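Local coordinates for protein lipoxygenase (Cyanothece sp., PDB 5EK8) that acts as a non-heme iron 9R-lipoxygenase, probably inserting molecular oxygen into polyunsaturated fatty acids as its family does, at residues 389-394 with 664-668; 366-370 with 561-566; 358-364 with 569-574; 624-630 with 659-665. All blocks are in the same frame, centred on the assembly; numbering follows the deposited sequence.

How the contacts relate
The chain opens contacts 3, 2 and 1 in that order, on helix 337-377 (358-364, then 366-370) and at the end of helix 383-391 (389-394). Helix 549-574 then closes contact 2 at 561-566 and contact 3 at 569-574, which leaves contact 2 nested inside the loop of contact 3. Contact 1 stays open past both and crosses them, because its partner is the C-terminal 664-668. Contact 4 forms later, between the loop 624-630 and 659-665, and ends on Thr-664 and Leu-665, which contact 1 also uses. Together they tie the two long histidine-bearing helices to the C-terminal tail; contacts 1 and 3 meet at the iron.

Contact 1 (389-394 with 664-668); sequences PHLKSI and TLINI. With FE2 (Fe (II) ion), chain B.
The C-terminal tail of the lipoxygenase, which brings the last carboxylate to the catalytic-domain iron, is anchored where Thr-664, Leu-665 and Ile-666 meet the end of helix 383-391 and the turn after it. His-390 makes the one direct hydrogen bond between the segments: ND1 donates to Thr-664 O over 3.0 Å, with an N-H...O angle of 162°. The carbonyl oxygen lies in the imidazole plane and is met on a lone pair, and Pro-389 CG lies over one face of the ring, toward the rim. One residue on, Leu-665 has CG tucked between its backbone N and carbonyl carbon (chi1 78°), which carries CD1 against the Lys-392 chain; CD1 stands 3.6 Å from CG of Lys-392 and the two side chains cross at about a right angle. The lysine bends back so that NZ donates to Pro-389 O at 3.1 Å, again on a lone pair, and Asp-634 and Asp-636 are long, weak ionic partners.

In the lipoxygenase fold the tail threads into the helical core to end at the metal, and here the ligand is Ile-668 OXT, 2.5 Å from the iron, beside His-359, His-364 and His-570. Just upstream, Ile-666 and Ile-394 lie side by side and point the same way, CD1 of Ile-394 reaching CD1 of Ile-666 at 3.7 Å, while Ile-666 also packs on His-364 and His-570. On the other side of the backbone, a water bridges Ser-393 OG and Asn-667 ND2; it accepts from ND2 at 3.0 Å, and ND2 also donates to Tyr-626 O.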
# COMPACT_ATOMS: atom_id res chain seq x y z
N PRO A 389 -5.09 -10.28 7.40
CA PRO A 389 -5.84 -9.06 7.69
C PRO A 389 -5.07 -7.76 7.42
O PRO A 389 -5.68 -6.71 7.24
CB PRO A 389 -6.16 -9.18 9.18
CG PRO A 389 -5.13 -10.10 9.71
CD PRO A 389 -4.89 -11.09 8.62
N HIS A 390 -3.75 -7.84 7.39
CA HIS A 390 -2.93 -6.67 7.13
C HIS A 390 -2.60 -6.52 5.64
O HIS A 390 -2.28 -5.43 5.18
CB HIS A 390 -1.63 -6.74 7.94
CG HIS A 390 -1.86 -6.99 9.40
ND1 HIS A 390 -2.45 -6.07 10.23
CD2 HIS A 390 -1.57 -8.07 10.17
CE1 HIS A 390 -2.52 -6.56 11.45
NE2 HIS A 390 -1.99 -7.78 11.45
N LEU A 391 -2.70 -7.62 4.90
CA LEU A 391 -2.36 -7.61 3.48
C LEU A 391 -3.59 -7.59 2.59
O LEU A 391 -3.48 -7.45 1.38
CB LEU A 391 -1.48 -8.82 3.14
CG LEU A 391 -0.03 -8.74 3.62
CD1 LEU A 391 0.65 -10.09 3.51
CD2 LEU A 391 0.73 -7.70 2.82
N LYS A 392 -4.76 -7.73 3.20
CA LYS A 392 -5.99 -7.74 2.42
C LYS A 392 -6.28 -6.37 1.81
O LYS A 392 -5.81 -5.34 2.31
CB LYS A 392 -7.18 -8.20 3.27
CG LYS A 392 -7.42 -7.43 4.55
CD LYS A 392 -8.92 -7.18 4.75
CE LYS A 392 -9.32 -7.09 6.22
NZ LYS A 392 -8.69 -5.96 6.97
N SER A 393 -7.00 -6.38 0.69
CA SER A 393 -7.54 -5.18 0.04
C SER A 393 -6.51 -4.26 -0.64
O SER A 393 -6.91 -3.34 -1.36
CB SER A 393 -8.36 -4.36 1.05
OG SER A 393 -9.49 -5.09 1.49
N ILE A 394 -5.22 -4.50 -0.44
CA ILE A 394 -4.20 -3.58 -0.97
C ILE A 394 -4.12 -3.64 -2.50
O ILE A 394 -3.82 -2.63 -3.16
CB ILE A 394 -2.81 -3.86 -0.36
CG1 ILE A 394 -1.87 -2.68 -0.63
CG2 ILE A 394 -2.21 -5.15 -0.87
CD1 ILE A 394 -0.48 -2.87 -0.02
N THR A 664 -5.35 -0.94 10.22
CA THR A 664 -5.06 -2.37 10.18
C THR A 664 -4.35 -2.75 8.89
O THR A 664 -3.49 -3.63 8.86
CB THR A 664 -6.36 -3.22 10.31
OG1 THR A 664 -6.98 -2.97 11.58
CG2 THR A 664 -6.06 -4.70 10.19
N LEU A 665 -4.70 -2.05 7.82
CA LEU A 665 -4.28 -2.45 6.48
C LEU A 665 -4.08 -1.25 5.56
O LEU A 665 -4.21 -0.10 5.97
CB LEU A 665 -5.32 -3.40 5.87
CG LEU A 665 -6.61 -2.79 5.30
CD1 LEU A 665 -7.48 -3.87 4.68
CD2 LEU A 665 -7.40 -2.00 6.34
N ILE A 666 -3.75 -1.55 4.31
CA ILE A 666 -3.64 -0.54 3.27
C ILE A 666 -4.78 -0.71 2.29
O ILE A 666 -4.76 -1.63 1.47
CB ILE A 666 -2.29 -0.62 2.52
CG1 ILE A 666 -1.12 -0.55 3.52
CG2 ILE A 666 -2.20 0.46 1.46
CD1 ILE A 666 0.24 -0.63 2.89
N ASN A 667 -5.79 0.16 2.37
CA ASN A 667 -6.89 0.14 1.42
C ASN A 667 -7.25 1.54 0.96
O ASN A 667 -8.29 1.76 0.35
CB ASN A 667 -8.13 -0.55 2.00
CG ASN A 667 -8.54 0.03 3.35
OD1 ASN A 667 -7.99 1.03 3.81
ND2 ASN A 667 -9.52 -0.61 3.98
N ILE A 668 -6.37 2.49 1.27
CA ILE A 668 -6.49 3.86 0.79
C ILE A 668 -5.09 4.40 0.55
O ILE A 668 -4.82 5.30 -0.26
CB ILE A 668 -7.26 4.75 1.78
CG1 ILE A 668 -7.61 6.08 1.12
CG2 ILE A 668 -6.45 4.95 3.06
CD1 ILE A 668 -8.52 5.92 -0.09
OXT ILE A 668 -4.16 3.92 1.19
FE FE2 B . -2.07 5.16 0.87
O HOH W 1 -11.16 -2.97 3.15

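Contact 2 (366-370 with 561-566); sequences QMEQY and HIIFHT
Gln-366 reaches His-561 because its CG is anti to the backbone N (chi1 -171°) and the chain runs extended from there, while the imidazole of His-561 leaves its own helix in the same anti sense. His-561 NE2 donates to Gln-366 OE1 over 2.9 Å, almost straight at 175°; the oxygen lies in the ring plane, but the donor is tilted from the amide plane. The other end of the amide is held too, NE2 of Gln-366 bonding to Lys-362 O one turn back. His-565 ND1 sits over the centre of one face of the His-561 ring and donates to His-561 O at 3.0 Å, and Trp-440 meets both imidazoles edge-to-face.

Met-367, bent at chi2 and chi3, pushes its thioether among His-561, Ile-562, His-565 and Thr-566, with CG 3.8 Å from Thr-566 CG2. Beyond it Ile-562 lays CG1 over one face of the Tyr-370 ring, 4.1 Å from the centroid, in a CH-pi contact.

Met-367 is thus a knob in a hole between two helix segments running at 132° to each other, in the buried helical core that carries the iron-binding histidines of a lipoxygenase.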
# COMPACT_ATOMS: atom_id res chain seq x y z
N GLN A 366 5.71 -2.06 -2.21
CA GLN A 366 6.52 -3.04 -1.49
C GLN A 366 5.65 -4.09 -0.80
O GLN A 366 6.05 -5.25 -0.67
CB GLN A 366 7.43 -2.36 -0.47
CG GLN A 366 8.43 -3.33 0.15
CD GLN A 366 9.15 -2.79 1.37
OE1 GLN A 366 9.89 -3.52 2.04
NE2 GLN A 366 8.94 -1.51 1.67
N MET A 367 4.45 -3.71 -0.37
CA MET A 367 3.60 -4.63 0.37
C MET A 367 2.69 -5.46 -0.54
O MET A 367 2.22 -6.53 -0.14
CB MET A 367 2.76 -3.88 1.40
CG MET A 367 3.56 -3.31 2.58
SD MET A 367 4.42 -4.57 3.56
CE MET A 367 6.10 -4.38 2.99
N GLU A 368 2.43 -4.98 -1.76
CA GLU A 368 1.59 -5.75 -2.67
C GLU A 368 2.18 -7.13 -2.97
O GLU A 368 1.44 -8.11 -3.08
CB GLU A 368 1.35 -5.00 -3.99
CG GLU A 368 0.61 -5.86 -5.02
CD GLU A 368 -0.25 -5.06 -5.99
OE1 GLU A 368 -1.00 -5.69 -6.76
OE2 GLU A 368 -0.18 -3.82 -5.98
N GLN A 369 3.51 -7.22 -3.07
CA GLN A 369 4.17 -8.48 -3.39
C GLN A 369 3.94 -9.50 -2.27
O GLN A 369 3.66 -10.68 -2.52
CB GLN A 369 5.67 -8.27 -3.63
CG GLN A 369 6.48 -7.80 -2.45
CD GLN A 369 7.90 -7.38 -2.83
OE1 GLN A 369 8.51 -7.95 -3.74
NE2 GLN A 369 8.44 -6.38 -2.12
N TYR A 370 4.03 -9.02 -1.03
CA TYR A 370 3.77 -9.85 0.13
C TYR A 370 2.31 -10.26 0.16
O TYR A 370 1.99 -11.38 0.55
CB TYR A 370 4.14 -9.12 1.41
CG TYR A 370 5.62 -8.91 1.56
CD1 TYR A 370 6.46 -9.97 1.90
CD2 TYR A 370 6.17 -7.65 1.38
CE1 TYR A 370 7.82 -9.77 2.04
CE2 TYR A 370 7.53 -7.45 1.52
CZ TYR A 370 8.35 -8.51 1.85
OH TYR A 370 9.70 -8.29 2.00
N HIS A 561 8.11 -7.11 9.67
CA HIS A 561 8.26 -6.15 8.58
C HIS A 561 6.91 -5.81 7.93
O HIS A 561 6.49 -4.64 7.87
CB HIS A 561 9.24 -6.70 7.55
CG HIS A 561 9.69 -5.69 6.54
ND1 HIS A 561 10.56 -4.67 6.84
CD2 HIS A 561 9.40 -5.55 5.22
CE1 HIS A 561 10.78 -3.94 5.76
NE2 HIS A 561 10.09 -4.46 4.76
N ILE A 562 6.24 -6.86 7.45
CA ILE A 562 4.94 -6.75 6.81
C ILE A 562 3.94 -6.00 7.69
O ILE A 562 3.36 -4.99 7.27
CB ILE A 562 4.36 -8.14 6.47
CG1 ILE A 562 5.22 -8.83 5.42
CG2 ILE A 562 2.91 -8.02 6.00
CD1 ILE A 562 4.88 -10.30 5.22
N ILE A 563 3.76 -6.49 8.92
CA ILE A 563 2.81 -5.88 9.84
C ILE A 563 3.16 -4.43 10.10
O ILE A 563 2.28 -3.57 10.11
CB ILE A 563 2.75 -6.64 11.18
CG1 ILE A 563 2.18 -8.05 10.96
CG2 ILE A 563 1.88 -5.89 12.17
CD1 ILE A 563 2.16 -8.89 12.21
N PHE A 564 4.44 -4.14 10.27
CA PHE A 564 4.87 -2.78 10.55
C PHE A 564 4.49 -1.83 9.44
O PHE A 564 3.95 -0.75 9.69
CB PHE A 564 6.38 -2.69 10.78
CG PHE A 564 6.86 -1.30 11.12
CD1 PHE A 564 7.30 -0.44 10.14
CD2 PHE A 564 6.85 -0.86 12.44
CE1 PHE A 564 7.74 0.84 10.45
CE2 PHE A 564 7.29 0.41 12.77
CZ PHE A 564 7.73 1.26 11.77
N HIS A 565 4.77 -2.22 8.20
CA HIS A 565 4.52 -1.30 7.10
C HIS A 565 3.06 -1.24 6.66
O HIS A 565 2.62 -0.22 6.13
CB HIS A 565 5.43 -1.65 5.93
CG HIS A 565 6.86 -1.30 6.18
ND1 HIS A 565 7.72 -2.15 6.84
CD2 HIS A 565 7.56 -0.18 5.92
CE1 HIS A 565 8.91 -1.58 6.94
NE2 HIS A 565 8.84 -0.38 6.39
N THR A 566 2.30 -2.30 6.90
CA THR A 566 0.90 -2.30 6.52
C THR A 566 0.02 -1.59 7.54
O THR A 566 -1.09 -1.18 7.23
CB THR A 566 0.36 -3.73 6.33
OG1 THR A 566 0.70 -4.52 7.48
CG2 THR A 566 0.96 -4.36 5.07

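Contact 3 (358-364 with 569-574); sequences EHYAKAH and WHTWVN. With FE2 (Fe (II) ion), chain B.
Trp-569 lies across helix 337-377 at Glu-358, Lys-362 and Ala-363, and can be followed from its CB outward. CB starts the side chain off with CG anti to the backbone N (chi1 176°), directing the indole toward the opposing helix. CD1 meets the methyl of Ala-363 at 4.0 Å. NE1 donates to Glu-358 O over 3.1 Å, with an N-H...O angle of 144° and the oxygen tilted out of the ring plane. Farther along, CE2 and CZ2 lie beside the Lys-362 chain, which crosses the indole at about a right angle with CD 3.6 Å from CZ2. At the far rim CZ2 and CH2 face Glu-358 OE2, which is in the ring plane, its carboxylate turned nearly perpendicular to the ring. Glu-358 OE2 also holds Lys-362 NZ in a salt bridge of 2.9 Å, and Val-573 CG2 of the tryptophan's own helix covers one indole face.

Next to this contact in sequence, His-359 and His-570, with His-364, join the helices through the iron. NE2 of each binds it at 2.5 Å, and His-570 meets the face of His-364 in an offset edge-to-face pair. Asn-574 belongs to the metal site, though its OD1 stands 2.9 Å from the iron, farther than the bonded atoms; Ile-668 adds its carboxylate. Glu-355 and Asn-398 accept from ND1 of His-359 and His-364, fixing the rotation of both rings. A wider pi-type turn at 358-364 contains both of these histidines.

Segments 358-364 and 569-574 run nearly antiparallel, at 169°; helix 421-432 packs behind Tyr-360 and Ala-361, and Thr-571 OG1 reaches across to Arg-663 N in the C-terminal tail.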
# COMPACT_ATOMS: atom_id res chain seq x y z
N GLU A 358 8.29 7.33 0.08
CA GLU A 358 7.81 6.95 1.41
C GLU A 358 6.41 6.35 1.40
O GLU A 358 6.11 5.40 2.12
CB GLU A 358 7.84 8.16 2.34
CG GLU A 358 9.19 8.83 2.43
CD GLU A 358 10.29 7.84 2.72
OE1 GLU A 358 11.27 7.77 1.94
OE2 GLU A 358 10.17 7.12 3.74
N HIS A 359 5.55 6.92 0.56
CA HIS A 359 4.19 6.46 0.46
C HIS A 359 4.00 5.37 -0.59
O HIS A 359 3.96 4.18 -0.26
CB HIS A 359 3.27 7.63 0.14
CG HIS A 359 1.84 7.36 0.46
ND1 HIS A 359 0.82 8.20 0.05
CD2 HIS A 359 1.25 6.36 1.15
CE1 HIS A 359 -0.33 7.72 0.47
NE2 HIS A 359 -0.10 6.60 1.14
N TYR A 360 3.85 5.79 -1.84
CA TYR A 360 3.49 4.87 -2.91
C TYR A 360 4.48 3.73 -3.09
O TYR A 360 4.09 2.57 -3.19
CB TYR A 360 3.35 5.63 -4.23
CG TYR A 360 3.04 4.72 -5.40
CD1 TYR A 360 1.80 4.12 -5.53
CD2 TYR A 360 4.00 4.47 -6.38
CE1 TYR A 360 1.52 3.29 -6.60
CE2 TYR A 360 3.73 3.64 -7.44
CZ TYR A 360 2.49 3.06 -7.56
OH TYR A 360 2.24 2.24 -8.63
N ALA A 361 5.77 4.05 -3.09
CA ALA A 361 6.78 3.02 -3.31
C ALA A 361 6.96 2.12 -2.10
O ALA A 361 6.81 0.90 -2.20
CB ALA A 361 8.10 3.66 -3.68
N LYS A 362 7.28 2.71 -0.95
CA LYS A 362 7.65 1.95 0.23
C LYS A 362 6.48 1.22 0.89
O LYS A 362 6.65 0.14 1.44
CB LYS A 362 8.33 2.85 1.27
CG LYS A 362 8.87 2.09 2.47
CD LYS A 362 9.54 3.01 3.49
CE LYS A 362 10.72 3.75 2.88
NZ LYS A 362 11.47 4.53 3.90
N ALA A 363 5.30 1.82 0.83
CA ALA A 363 4.15 1.21 1.48
C ALA A 363 3.34 0.34 0.52
O ALA A 363 3.20 -0.86 0.73
CB ALA A 363 3.27 2.27 2.10
N HIS A 364 2.82 0.95 -0.54
CA HIS A 364 1.91 0.24 -1.44
C HIS A 364 2.61 -0.86 -2.23
O HIS A 364 2.32 -2.05 -2.06
CB HIS A 364 1.26 1.22 -2.41
CG HIS A 364 0.25 2.11 -1.77
ND1 HIS A 364 -1.11 1.85 -1.80
CD2 HIS A 364 0.38 3.27 -1.08
CE1 HIS A 364 -1.76 2.80 -1.17
NE2 HIS A 364 -0.88 3.68 -0.72
N TRP A 569 3.27 2.31 9.63
CA TRP A 569 3.97 3.11 8.63
C TRP A 569 3.02 3.77 7.64
O TRP A 569 3.04 4.99 7.47
CB TRP A 569 4.99 2.26 7.86
CG TRP A 569 5.66 3.03 6.77
CD1 TRP A 569 5.43 2.92 5.42
CD2 TRP A 569 6.62 4.08 6.92
NE1 TRP A 569 6.22 3.82 4.74
CE2 TRP A 569 6.96 4.54 5.64
CE3 TRP A 569 7.25 4.66 8.03
CZ2 TRP A 569 7.89 5.55 5.42
CZ3 TRP A 569 8.18 5.67 7.82
CH2 TRP A 569 8.49 6.10 6.52
N HIS A 570 2.20 2.95 6.99
CA HIS A 570 1.26 3.48 6.02
C HIS A 570 0.28 4.44 6.68
O HIS A 570 -0.10 5.43 6.08
CB HIS A 570 0.50 2.36 5.32
CG HIS A 570 -0.60 2.85 4.44
ND1 HIS A 570 -1.91 2.93 4.86
CD2 HIS A 570 -0.58 3.31 3.17
CE1 HIS A 570 -2.66 3.41 3.89
NE2 HIS A 570 -1.88 3.65 2.85
N THR A 571 -0.13 4.12 7.91
CA THR A 571 -0.99 5.02 8.68
C THR A 571 -0.35 6.39 8.77
O THR A 571 -0.97 7.41 8.45
CB THR A 571 -1.23 4.49 10.12
OG1 THR A 571 -2.10 3.36 10.08
CG2 THR A 571 -1.85 5.57 10.98
N TRP A 572 0.91 6.40 9.18
CA TRP A 572 1.64 7.63 9.43
C TRP A 572 1.79 8.44 8.17
O TRP A 572 1.52 9.64 8.16
CB TRP A 572 3.01 7.32 10.01
CG TRP A 572 3.69 8.53 10.56
CD1 TRP A 572 4.21 9.59 9.86
CD2 TRP A 572 3.94 8.81 11.94
NE1 TRP A 572 4.77 10.50 10.72
CE2 TRP A 572 4.61 10.05 12.00
CE3 TRP A 572 3.65 8.13 13.13
CZ2 TRP A 572 5.00 10.63 13.20
CZ3 TRP A 572 4.04 8.71 14.33
CH2 TRP A 572 4.71 9.94 14.36
N VAL A 573 2.21 7.79 7.09
CA VAL A 573 2.47 8.52 5.85
C VAL A 573 1.17 9.01 5.21
O VAL A 573 1.08 10.14 4.74
CB VAL A 573 3.26 7.66 4.85
CG1 VAL A 573 3.51 8.44 3.57
CG2 VAL A 573 4.57 7.21 5.46
N ASN A 574 0.16 8.15 5.21
CA ASN A 574 -1.11 8.45 4.55
C ASN A 574 -1.94 9.48 5.30
O ASN A 574 -2.44 10.44 4.70
CB ASN A 574 -1.92 7.17 4.37
CG ASN A 574 -3.20 7.39 3.60
OD1 ASN A 574 -3.20 7.43 2.37
ND2 ASN A 574 -4.31 7.54 4.33
FE FE2 B . -2.07 5.16 0.87

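Contact 4 (624-630 with 659-665); sequences IKYGLLV and IGNIRTL
Leu-628 and Arg-663 face each other as a non-hydrogen-bonded antiparallel pair, a single bridge flanked by two backbone bonds. Thr-664 N donates to Gly-627 O over 2.8 Å at 167°, and Leu-629 N donates to Ile-662 O at 3.0 Å. The neighbouring polar groups of the loop find partners nearby: Glu-633 accepts from the N atoms of Gly-627 and Leu-628, and Arg-642 donates to the oxygens of Leu-629 and Val-630.

Arg-663 is the buried charge of the contact. Its chain runs extended from CG to NE, and NH2 donates to Ile-624 O, which lies at the guanidinium edge; the modelled separation is too short to be trusted in detail. NE pairs with Asp-575 in a salt bridge, and Lys-625 CG rests over one face of the guanidinium, toward the rim, 3.4 Å above its plane. Lys-625 runs on, extended, to a weak bond from NZ to Asn-661 OD1 at 3.5 Å.

Apolar groups fill the other end. Leu-629 CD1 touches Ile-662 CG2 at 3.7 Å, and Val-630 sets CG2 against Ile-659 CG1 at 3.9 Å. On the opposite side of the bridge, toward Ile-624, Gly-627 has a positive phi (103°) and lets its CA approach Leu-665 CD2.

The bridged loops pack against several helices: Ile-624 and Tyr-626 on helix 188-214, Leu-629 and Ile-659 on helix 639-647, and Ile-659 also on helix 649-653, while Asp-575, the salt-bridge partner of Arg-663, directly follows helix 549-574.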
# COMPACT_ATOMS: atom_id res chain seq x y z
N ILE A 624 -11.03 9.04 4.14
CA ILE A 624 -11.56 7.68 4.17
C ILE A 624 -10.76 6.85 5.18
O ILE A 624 -9.58 6.56 4.96
CB ILE A 624 -11.49 7.01 2.78
CG1 ILE A 624 -12.25 7.84 1.75
CG2 ILE A 624 -12.06 5.60 2.84
CD1 ILE A 624 -11.95 7.46 0.32
N LYS A 625 -11.40 6.46 6.28
CA LYS A 625 -10.68 5.82 7.37
C LYS A 625 -11.39 4.58 7.91
O LYS A 625 -11.87 4.57 9.04
CB LYS A 625 -10.46 6.83 8.50
CG LYS A 625 -9.31 6.49 9.43
CD LYS A 625 -8.81 7.72 10.16
CE LYS A 625 -7.48 7.46 10.84
NZ LYS A 625 -6.86 8.72 11.33
N TYR A 626 -11.43 3.53 7.10
CA TYR A 626 -12.01 2.25 7.51
C TYR A 626 -10.92 1.19 7.66
O TYR A 626 -10.08 1.02 6.77
CB TYR A 626 -13.07 1.80 6.51
CG TYR A 626 -13.80 0.52 6.86
CD1 TYR A 626 -15.07 0.56 7.42
CD2 TYR A 626 -13.23 -0.72 6.61
CE1 TYR A 626 -15.74 -0.61 7.74
CE2 TYR A 626 -13.90 -1.89 6.93
CZ TYR A 626 -15.15 -1.82 7.50
OH TYR A 626 -15.83 -2.98 7.82
N GLY A 627 -10.94 0.48 8.78
CA GLY A 627 -9.95 -0.56 9.04
C GLY A 627 -8.89 -0.12 10.03
O GLY A 627 -7.79 0.27 9.65
N LEU A 628 -9.24 -0.17 11.31
CA LEU A 628 -8.34 0.20 12.39
C LEU A 628 -8.15 -0.97 13.35
O LEU A 628 -9.08 -1.73 13.60
CB LEU A 628 -8.87 1.42 13.15
CG LEU A 628 -9.20 2.65 12.31
CD1 LEU A 628 -10.59 3.17 12.64
CD2 LEU A 628 -8.15 3.74 12.49
N LEU A 629 -6.93 -1.11 13.86
CA LEU A 629 -6.57 -2.23 14.73
C LEU A 629 -7.48 -2.34 15.95
O LEU A 629 -8.02 -3.41 16.23
CB LEU A 629 -5.11 -2.10 15.19
CG LEU A 629 -4.03 -2.39 14.15
CD1 LEU A 629 -2.66 -2.20 14.78
CD2 LEU A 629 -4.18 -3.80 13.59
N VAL A 630 -7.64 -1.23 16.68
CA VAL A 630 -8.46 -1.23 17.89
C VAL A 630 -9.93 -1.49 17.56
O VAL A 630 -10.55 -2.37 18.14
CB VAL A 630 -8.34 0.10 18.67
CG1 VAL A 630 -9.22 0.06 19.91
CG2 VAL A 630 -6.89 0.37 19.04
N ILE A 659 -3.78 5.09 19.71
CA ILE A 659 -3.64 3.76 19.13
C ILE A 659 -4.87 3.38 18.31
O ILE A 659 -4.81 2.48 17.47
CB ILE A 659 -3.40 2.69 20.21
CG1 ILE A 659 -4.58 2.64 21.18
CG2 ILE A 659 -2.12 3.00 20.97
CD1 ILE A 659 -4.44 1.57 22.24
N GLY A 660 -5.98 4.06 18.58
CA GLY A 660 -7.22 3.83 17.86
C GLY A 660 -7.18 4.42 16.46
O GLY A 660 -8.06 4.14 15.65
N ASN A 661 -6.16 5.22 16.18
CA ASN A 661 -5.99 5.81 14.85
C ASN A 661 -5.02 5.03 13.99
O ASN A 661 -4.70 5.43 12.87
CB ASN A 661 -5.53 7.26 14.97
CG ASN A 661 -6.69 8.23 15.15
OD1 ASN A 661 -7.77 8.04 14.59
ND2 ASN A 661 -6.47 9.28 15.94
N ILE A 662 -4.54 3.90 14.51
CA ILE A 662 -3.63 3.04 13.77
C ILE A 662 -4.41 2.09 12.86
O ILE A 662 -5.18 1.25 13.34
CB ILE A 662 -2.74 2.22 14.72
CG1 ILE A 662 -1.89 3.15 15.58
CG2 ILE A 662 -1.86 1.27 13.92
CD1 ILE A 662 -1.06 2.44 16.63
N ARG A 663 -4.19 2.22 11.56
CA ARG A 663 -4.92 1.41 10.58
C ARG A 663 -4.45 -0.04 10.57
O ARG A 663 -3.29 -0.32 10.88
CB ARG A 663 -4.78 2.01 9.18
CG ARG A 663 -5.39 3.40 9.01
CD ARG A 663 -5.15 3.90 7.60
NE ARG A 663 -5.85 5.15 7.30
CZ ARG A 663 -7.04 5.23 6.71
NH1 ARG A 663 -7.69 4.12 6.37
NH2 ARG A 663 -7.58 6.42 6.49
N THR A 664 -5.35 -0.94 10.22
CA THR A 664 -5.06 -2.37 10.18
C THR A 664 -4.35 -2.75 8.89
O THR A 664 -3.49 -3.63 8.86
CB THR A 664 -6.36 -3.22 10.31
OG1 THR A 664 -6.98 -2.97 11.58
CG2 THR A 664 -6.06 -4.70 10.19
N LEU A 665 -4.70 -2.05 7.82
CA LEU A 665 -4.28 -2.45 6.48
C LEU A 665 -4.08 -1.25 5.56
O LEU A 665 -4.21 -0.10 5.97
CB LEU A 665 -5.32 -3.40 5.87
CG LEU A 665 -6.61 -2.79 5.30
CD1 LEU A 665 -7.48 -3.87 4.68
CD2 LEU A 665 -7.40 -2.00 6.34